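Local coordinates for protein aldehyde dehydrogenase (Listeria monocytogenes, PDB 3K9D) that probably oxidises aldehyde or oxo groups with NAD or NADP as the electron acceptor, at residues Q34-D37 with T38-A42; P145-L148 with K149-E153; I365-H368 with E369-H373. All coordinates share one frame; numbering follows the deposited sequence.

Contact 1 (Q34-D37 with T38-A42)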
loop_
_atom_site.group_PDB
_atom_site.type_symbol
_atom_site.label_atom_id
_atom_site.label_comp_id
_atom_site.label_asym_id
_atom_site.label_seq_id
_atom_site.Cartn_x
_atom_site.Cartn_y
_atom_site.Cartn_z
ATOM N N GLN A 34 26.222 2.273 -3.781
ATOM C CA GLN A 34 27.179 3.291 -4.218
ATOM C C GLN A 34 26.892 3.801 -5.635
ATOM O O GLN A 34 26.736 5.006 -5.831
ATOM C CB GLN A 34 28.608 2.759 -4.098
ATOM C CG GLN A 34 29.133 2.642 -2.647
ATOM C CD GLN A 34 28.718 1.350 -1.909
ATOM O OE1 GLN A 34 27.888 0.563 -2.387
ATOM N NE2 GLN A 34 29.311 1.136 -0.730
ATOM N N GLN A 35 26.785 2.882 -6.598
ATOM C CA GLN A 35 26.416 3.219 -7.982
ATOM C C GLN A 35 25.064 3.943 -8.126
ATOM O O GLN A 35 24.972 4.951 -8.839
ATOM C CB GLN A 35 26.465 1.982 -8.867
ATOM C CG GLN A 35 27.879 1.574 -9.309
ATOM C CD GLN A 35 27.944 0.148 -9.835
ATOM O OE1 GLN A 35 28.740 -0.171 -10.712
ATOM N NE2 GLN A 35 27.113 -0.712 -9.294
ATOM N N ILE A 36 24.030 3.447 -7.443
ATOM C CA ILE A 36 22.722 4.146 -7.370
ATOM C C ILE A 36 22.822 5.589 -6.836
ATOM O O ILE A 36 22.275 6.526 -7.450
ATOM C CB ILE A 36 21.669 3.317 -6.531
ATOM C CG1 ILE A 36 21.253 2.029 -7.272
ATOM C CG2 ILE A 36 20.474 4.195 -6.026
ATOM C CD1 ILE A 36 20.287 2.182 -8.446
ATOM N N ASP A 37 23.527 5.754 -5.710
ATOM C CA ASP A 37 23.623 7.039 -5.012
ATOM C C ASP A 37 24.379 8.084 -5.811
ATOM O O ASP A 37 24.075 9.277 -5.702
ATOM C CB ASP A 37 24.246 6.883 -3.617
ATOM C CG ASP A 37 23.330 6.157 -2.643
ATOM O OD1 ASP A 37 22.119 6.039 -2.937
ATOM O OD2 ASP A 37 23.824 5.691 -1.589
ATOM N N THR A 38 25.353 7.624 -6.601
ATOM C CA THR A 38 26.050 8.443 -7.584
ATOM C C THR A 38 25.101 9.061 -8.620
ATOM O O THR A 38 25.211 10.237 -8.939
ATOM C CB THR A 38 27.175 7.618 -8.282
ATOM O OG1 THR A 38 28.216 7.347 -7.334
ATOM C CG2 THR A 38 27.788 8.365 -9.464
ATOM N N ILE A 39 24.171 8.265 -9.131
ATOM C CA ILE A 39 23.159 8.738 -10.074
ATOM C C ILE A 39 22.178 9.710 -9.409
ATOM O O ILE A 39 21.876 10.755 -9.977
ATOM C CB ILE A 39 22.396 7.542 -10.698
ATOM C CG1 ILE A 39 23.334 6.721 -11.578
ATOM C CG2 ILE A 39 21.167 8.015 -11.490
ATOM C CD1 ILE A 39 22.965 5.227 -11.630
ATOM N N VAL A 40 21.698 9.349 -8.215
ATOM C CA VAL A 40 20.802 10.176 -7.390
ATOM C C VAL A 40 21.388 11.593 -7.170
ATOM O O VAL A 40 20.696 12.597 -7.365
ATOM C CB VAL A 40 20.534 9.474 -6.029
ATOM C CG1 VAL A 40 19.973 10.438 -4.967
ATOM C CG2 VAL A 40 19.581 8.290 -6.221
ATOM N N LYS A 41 22.666 11.648 -6.797
ATOM C CA LYS A 41 23.388 12.912 -6.590
ATOM C C LYS A 41 23.484 13.738 -7.876
ATOM O O LYS A 41 23.347 14.967 -7.841
ATOM C CB LYS A 41 24.770 12.620 -5.973
ATOM C CG LYS A 41 25.885 13.682 -6.167
ATOM C CD LYS A 41 25.880 14.758 -5.106
ATOM C CE LYS A 41 27.300 15.160 -4.731
ATOM N NZ LYS A 41 28.030 15.856 -5.838
ATOM N N ALA A 42 23.692 13.063 -9.007
ATOM C CA ALA A 42 23.746 13.727 -10.316
ATOM C C ALA A 42 22.397 14.328 -10.719
ATOM O O ALA A 42 22.352 15.386 -11.356
ATOM C CB ALA A 42 24.211 12.771 -11.368
#

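Contact 2 (P145-L148 with K149-E153)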
loop_
_atom_site.group_PDB
_atom_site.type_symbol
_atom_site.label_atom_id
_atom_site.label_comp_id
_atom_site.label_asym_id
_atom_site.label_seq_id
_atom_site.Cartn_x
_atom_site.Cartn_y
_atom_site.Cartn_z
ATOM N N PRO A 145 -1.123 18.326 -19.471
ATOM C CA PRO A 145 -0.926 18.944 -20.788
ATOM C C PRO A 145 -0.618 20.446 -20.740
ATOM O O PRO A 145 0.049 20.958 -21.642
ATOM C CB PRO A 145 -2.257 18.683 -21.513
ATOM C CG PRO A 145 -3.242 18.398 -20.446
ATOM C CD PRO A 145 -2.469 17.732 -19.349
ATOM N N ASN A 146 -1.051 21.116 -19.670
ATOM C CA ASN A 146 -0.752 22.534 -19.454
ATOM C C ASN A 146 0.661 22.826 -18.955
ATOM O O ASN A 146 1.050 23.988 -18.829
ATOM C CB ASN A 146 -1.801 23.163 -18.536
ATOM C CG ASN A 146 -3.165 23.213 -19.182
ATOM O OD1 ASN A 146 -3.287 23.122 -20.407
ATOM N ND2 ASN A 146 -4.198 23.361 -18.370
ATOM N N ALA A 147 1.426 21.773 -18.686
ATOM C CA ALA A 147 2.806 21.916 -18.235
ATOM C C ALA A 147 3.758 21.018 -19.024
ATOM O O ALA A 147 4.856 20.727 -18.552
ATOM C CB ALA A 147 2.907 21.625 -16.741
ATOM N N LEU A 148 3.342 20.603 -20.222
ATOM C CA LEU A 148 4.069 19.600 -21.016
ATOM C C LEU A 148 5.539 19.962 -21.246
ATOM O O LEU A 148 6.427 19.180 -20.907
ATOM C CB LEU A 148 3.360 19.341 -22.354
ATOM C CG LEU A 148 3.990 18.363 -23.363
ATOM C CD1 LEU A 148 4.042 16.959 -22.794
ATOM C CD2 LEU A 148 3.209 18.356 -24.668
ATOM N N LYS A 149 5.773 21.161 -21.778
ATOM C CA LYS A 149 7.103 21.628 -22.153
ATOM C C LYS A 149 8.091 21.704 -20.981
ATOM O O LYS A 149 9.238 21.268 -21.101
ATOM C CB LYS A 149 6.991 22.979 -22.863
ATOM C CG LYS A 149 6.595 22.876 -24.342
ATOM C CD LYS A 149 5.988 24.190 -24.825
ATOM C CE LYS A 149 6.359 24.496 -26.264
ATOM N NZ LYS A 149 5.771 25.801 -26.682
ATOM N N ALA A 150 7.625 22.239 -19.861
ATOM C CA ALA A 150 8.418 22.374 -18.639
ATOM C C ALA A 150 8.766 21.016 -18.029
ATOM O O ALA A 150 9.888 20.804 -17.549
ATOM C CB ALA A 150 7.667 23.246 -17.625
ATOM N N ILE A 151 7.805 20.092 -18.069
ATOM C CA ILE A 151 8.003 18.738 -17.548
ATOM C C ILE A 151 9.003 17.985 -18.411
ATOM O O ILE A 151 9.958 17.446 -17.885
ATOM C CB ILE A 151 6.681 17.956 -17.400
ATOM C CG1 ILE A 151 5.792 18.613 -16.333
ATOM C CG2 ILE A 151 6.940 16.540 -16.937
ATOM C CD1 ILE A 151 4.355 18.213 -16.429
ATOM N N LEU A 152 8.780 17.995 -19.724
ATOM C CA LEU A 152 9.674 17.380 -20.697
ATOM C C LEU A 152 11.096 17.878 -20.563
ATOM O O LEU A 152 12.019 17.075 -20.584
ATOM C CB LEU A 152 9.172 17.593 -22.133
ATOM C CG LEU A 152 8.039 16.717 -22.675
ATOM C CD1 LEU A 152 7.747 17.107 -24.106
ATOM C CD2 LEU A 152 8.435 15.244 -22.589
ATOM N N GLU A 153 11.264 19.192 -20.387
ATOM C CA GLU A 153 12.599 19.780 -20.219
ATOM C C GLU A 153 13.273 19.440 -18.884
ATOM O O GLU A 153 14.476 19.199 -18.863
ATOM C CB GLU A 153 12.594 21.293 -20.510
ATOM C CG GLU A 153 13.926 22.016 -20.265
ATOM C CD GLU A 153 15.022 21.657 -21.271
ATOM O OE1 GLU A 153 14.801 20.816 -22.162
ATOM O OE2 GLU A 153 16.117 22.230 -21.165
#

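Contact 3 (I365-H368 with E369-H373)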
loop_
_atom_site.group_PDB
_atom_site.type_symbol
_atom_site.label_atom_id
_atom_site.label_comp_id
_atom_site.label_asym_id
_atom_site.label_seq_id
_atom_site.Cartn_x
_atom_site.Cartn_y
_atom_site.Cartn_z
ATOM N N ILE A 365 -15.596 20.204 8.735
ATOM C CA ILE A 365 -14.917 20.688 7.529
ATOM C C ILE A 365 -14.249 19.528 6.822
ATOM O O ILE A 365 -14.534 19.264 5.648
ATOM C CB ILE A 365 -13.825 21.764 7.858
ATOM C CG1 ILE A 365 -14.456 23.114 8.212
ATOM C CG2 ILE A 365 -12.876 21.966 6.695
ATOM C CD1 ILE A 365 -13.476 24.053 8.894
ATOM N N LEU A 366 -13.377 18.833 7.551
ATOM C CA LEU A 366 -12.565 17.768 6.983
ATOM C C LEU A 366 -13.384 16.596 6.468
ATOM O O LEU A 366 -13.102 16.081 5.391
ATOM C CB LEU A 366 -11.495 17.308 7.980
ATOM C CG LEU A 366 -10.362 18.311 8.276
ATOM C CD1 LEU A 366 -9.641 17.903 9.527
ATOM C CD2 LEU A 366 -9.385 18.433 7.100
ATOM N N TYR A 367 -14.424 16.203 7.203
ATOM C CA TYR A 367 -15.234 15.049 6.771
ATOM C C TYR A 367 -16.007 15.298 5.483
ATOM O O TYR A 367 -16.213 14.372 4.705
ATOM C CB TYR A 367 -16.137 14.525 7.891
ATOM C CG TYR A 367 -15.398 13.691 8.909
ATOM C CD1 TYR A 367 -14.571 12.639 8.509
ATOM C CD2 TYR A 367 -15.522 13.948 10.271
ATOM C CE1 TYR A 367 -13.883 11.868 9.448
ATOM C CE2 TYR A 367 -14.835 13.196 11.214
ATOM C CZ TYR A 367 -14.024 12.153 10.798
ATOM O OH TYR A 367 -13.350 11.405 11.736
ATOM N N HIS A 368 -16.395 16.549 5.233
ATOM C CA HIS A 368 -16.933 16.917 3.923
ATOM C C HIS A 368 -15.860 16.974 2.825
ATOM O O HIS A 368 -16.092 16.525 1.715
ATOM C CB HIS A 368 -17.673 18.241 3.981
ATOM C CG HIS A 368 -18.988 18.164 4.693
ATOM N ND1 HIS A 368 -19.090 18.192 6.067
ATOM C CD2 HIS A 368 -20.254 18.095 4.222
ATOM C CE1 HIS A 368 -20.364 18.125 6.411
ATOM N NE2 HIS A 368 -21.092 18.069 5.310
ATOM N N GLU A 369 -14.704 17.549 3.144
ATOM C CA GLU A 369 -13.622 17.705 2.184
ATOM C C GLU A 369 -12.295 17.921 2.918
ATOM O O GLU A 369 -12.186 18.811 3.772
ATOM C CB GLU A 369 -13.912 18.869 1.216
ATOM C CG GLU A 369 -12.836 19.069 0.154
ATOM C CD GLU A 369 -13.282 19.933 -1.025
ATOM O OE1 GLU A 369 -14.475 19.894 -1.400
ATOM O OE2 GLU A 369 -12.422 20.639 -1.595
ATOM N N GLY A 370 -11.295 17.104 2.582
ATOM C CA GLY A 370 -9.959 17.257 3.138
ATOM C C GLY A 370 -9.488 16.251 4.174
ATOM O O GLY A 370 -8.313 16.259 4.529
ATOM N N ALA A 371 -10.391 15.392 4.662
ATOM C CA ALA A 371 -10.020 14.297 5.577
ATOM C C ALA A 371 -8.802 13.514 5.079
ATOM O O ALA A 371 -8.679 13.220 3.885
ATOM C CB ALA A 371 -11.201 13.348 5.803
ATOM N N GLY A 372 -7.887 13.212 5.984
ATOM C CA GLY A 372 -6.667 12.523 5.593
ATOM C C GLY A 372 -5.500 13.399 5.182
ATOM O O GLY A 372 -4.373 12.936 5.191
ATOM N N HIS A 373 -5.743 14.648 4.793
ATOM C CA HIS A 373 -4.635 15.489 4.355
ATOM C C HIS A 373 -3.987 16.238 5.540
ATOM O O HIS A 373 -3.259 15.636 6.333
ATOM C CB HIS A 373 -5.036 16.436 3.205
ATOM C CG HIS A 373 -3.893 16.806 2.295
ATOM N ND1 HIS A 373 -2.664 17.215 2.765
ATOM C CD2 HIS A 373 -3.798 16.831 0.945
ATOM C CE1 HIS A 373 -1.853 17.449 1.750
ATOM N NE2 HIS A 373 -2.517 17.226 0.631
#

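Contact 1 (Q34-D37 with T38-A42)
The first turns of helix 33-49 carry this contact, in which Thr38 bonds back to Gln34 with both its backbone and its side chain. Thr38 N gives a regular i to i+4 helix bond to Gln34 O at 3.1 Å. Thr38 OG1 gives a second bond to Gln34 O at 3.2 Å. The hydroxyl comes from above the carbonyl plane, 38° out of it. The amide lies closer to that plane. One carbonyl oxygen thus accepts two donors from a single residue. The first torsion of Thr38 explains this: OG1 sits beside the backbone N and anti to the carbonyl carbon (chi1 -69°), which turns it back toward the preceding turn.

Two residues on, Val40 N bonds to Ile36 O at 3.0 Å, nearly straight at 168° at the hydrogen. The same carbonyl oxygen is approached by the valine side chain, with Val40 CG2 at 3.4 Å from Ile36 O. Val40 CG2 also meets Ile36 CG2 at 4.2 Å, and the two branched side chains cross obliquely there. Lys41 N bonds to Asp37 O at 3.0 Å, while Ile39 N makes a weak bond to Gln35 O. The methyl end of Ile39 lies against the Gln35 carbonyl, with Ile39 CD1 3.4 Å from Gln35 O.

The helix has a buried side and an exposed side. Lys41 forms a salt bridge with Asp45, one turn further along its own helix. Asp37 forms a salt bridge with Lys134 at the end of helix 121-134. Ile39 and Val40 pack on helix 121-134, and Val40 also reaches helix 67-85.

Contact 2 (P145-L148 with K149-E153)
Ala147 and Ile151 meet where helix 148-164 begins. Ile151 CD1 lies 3.7 Å from Ala147 CB. The same isoleucine branch passes close to the alanine carbonyl, with Ile151 CG1 at 3.2 Å from Ala147 O. Its first torsion keeps CG1 beside the backbone N (chi1 -65°), on the side that faces the start of the helix. Leu148 and Leu152 form the next pair. Their side chains lie side by side and point the same way, and Leu148 CD1 is 3.9 Å from Leu152 CD1.

Two backbone bonds set this spacing. Ile151 N bonds to Ala147 O at 3.1 Å. Leu152 N bonds to Leu148 O at 2.9 Å, almost straight, with 172° at the hydrogen. Ala147 is the N-cap residue, so its carbonyl accepts the first of these bonds. Its methyl side chain has no polar group to cap the helix. Instead, Glu61 of helix 51-62 accepts hydrogen bonds from Lys149 N and Ala150 N. The Glu61 carboxylate thus takes up two amides of the first turn from a neighbouring helix.

Helix 148-164 follows strand 138-143, and Leu148 and Ile151 both touch Pro143 at the end of that strand. Ile151 also packs on Pro121 and Val125 of helix 121-134, while Ala150 packs on Met57 of helix 51-62.

Contact 3 (I365-H368 with E369-H373)
Leu366 holds CG beside its backbone N (chi1 -69°), and CD1 is the extended branch (chi2 164°), which leaves CD2 turned toward the loop after the helix. Leu366 CD2 lies 3.5 Å from Gly370 O. Glu369 has left helical backbone angles. Its CG stands anti to the backbone N, and the chain is extended beyond CG to meet Arg340 and Glu341.

Two backbone bonds close helix 355-368. Glu369 N bonds to Ile365 O at 3.0 Å and lies in the carbonyl plane, as the last regular i to i+4 bond. Ala371 N then bonds to Leu366 O at 2.9 Å. This i to i+5 bond is more bent, at 135° at the hydrogen, and its donor lies above the carbonyl plane. Leu366 O also has Ala371 CB against it at 3.4 Å. Leu366 CA also makes a CA-H...O contact to Glu369 O at 3.4 Å. Ala371 CB reaches the Tyr367 ring obliquely, 4.4 Å from Tyr367 CD1.

Gly370 has a positive phi, and Leu366 CD2 lies against its carbonyl. A type II beta turn from Gly370 to His373 follows, closed by His373 N to Gly370 O at 3.0 Å.

The turn leads from the helix into strand 374-378 of the parallel sheet. Glu369 pairs with Arg340 and accepts from Glu341 N, while Asn221 bonds to Glu369 O. Ile365 and Leu366 pack on Pro223 of strand 223-226, which neighbours strand 374-378.

How the contacts relate
The three contacts follow one another along the chain. None nests in or crosses another, and each is local, so no long loop is closed. Contact 1 comes first, within helix 33-49. Contact 2 opens helix 148-164, just after strand 138-143 of the mixed sheet. Contact 3 ends helix 355-368 and leads into the parallel sheet. Contacts 1 and 2 do not touch, with centres 25 Å apart, but both pack on helix 121-134. Contact 3 lies on the opposite side of the chain's centre from both. Its centre is 39 Å from that of contact 1 and 31 Å from that of contact 2.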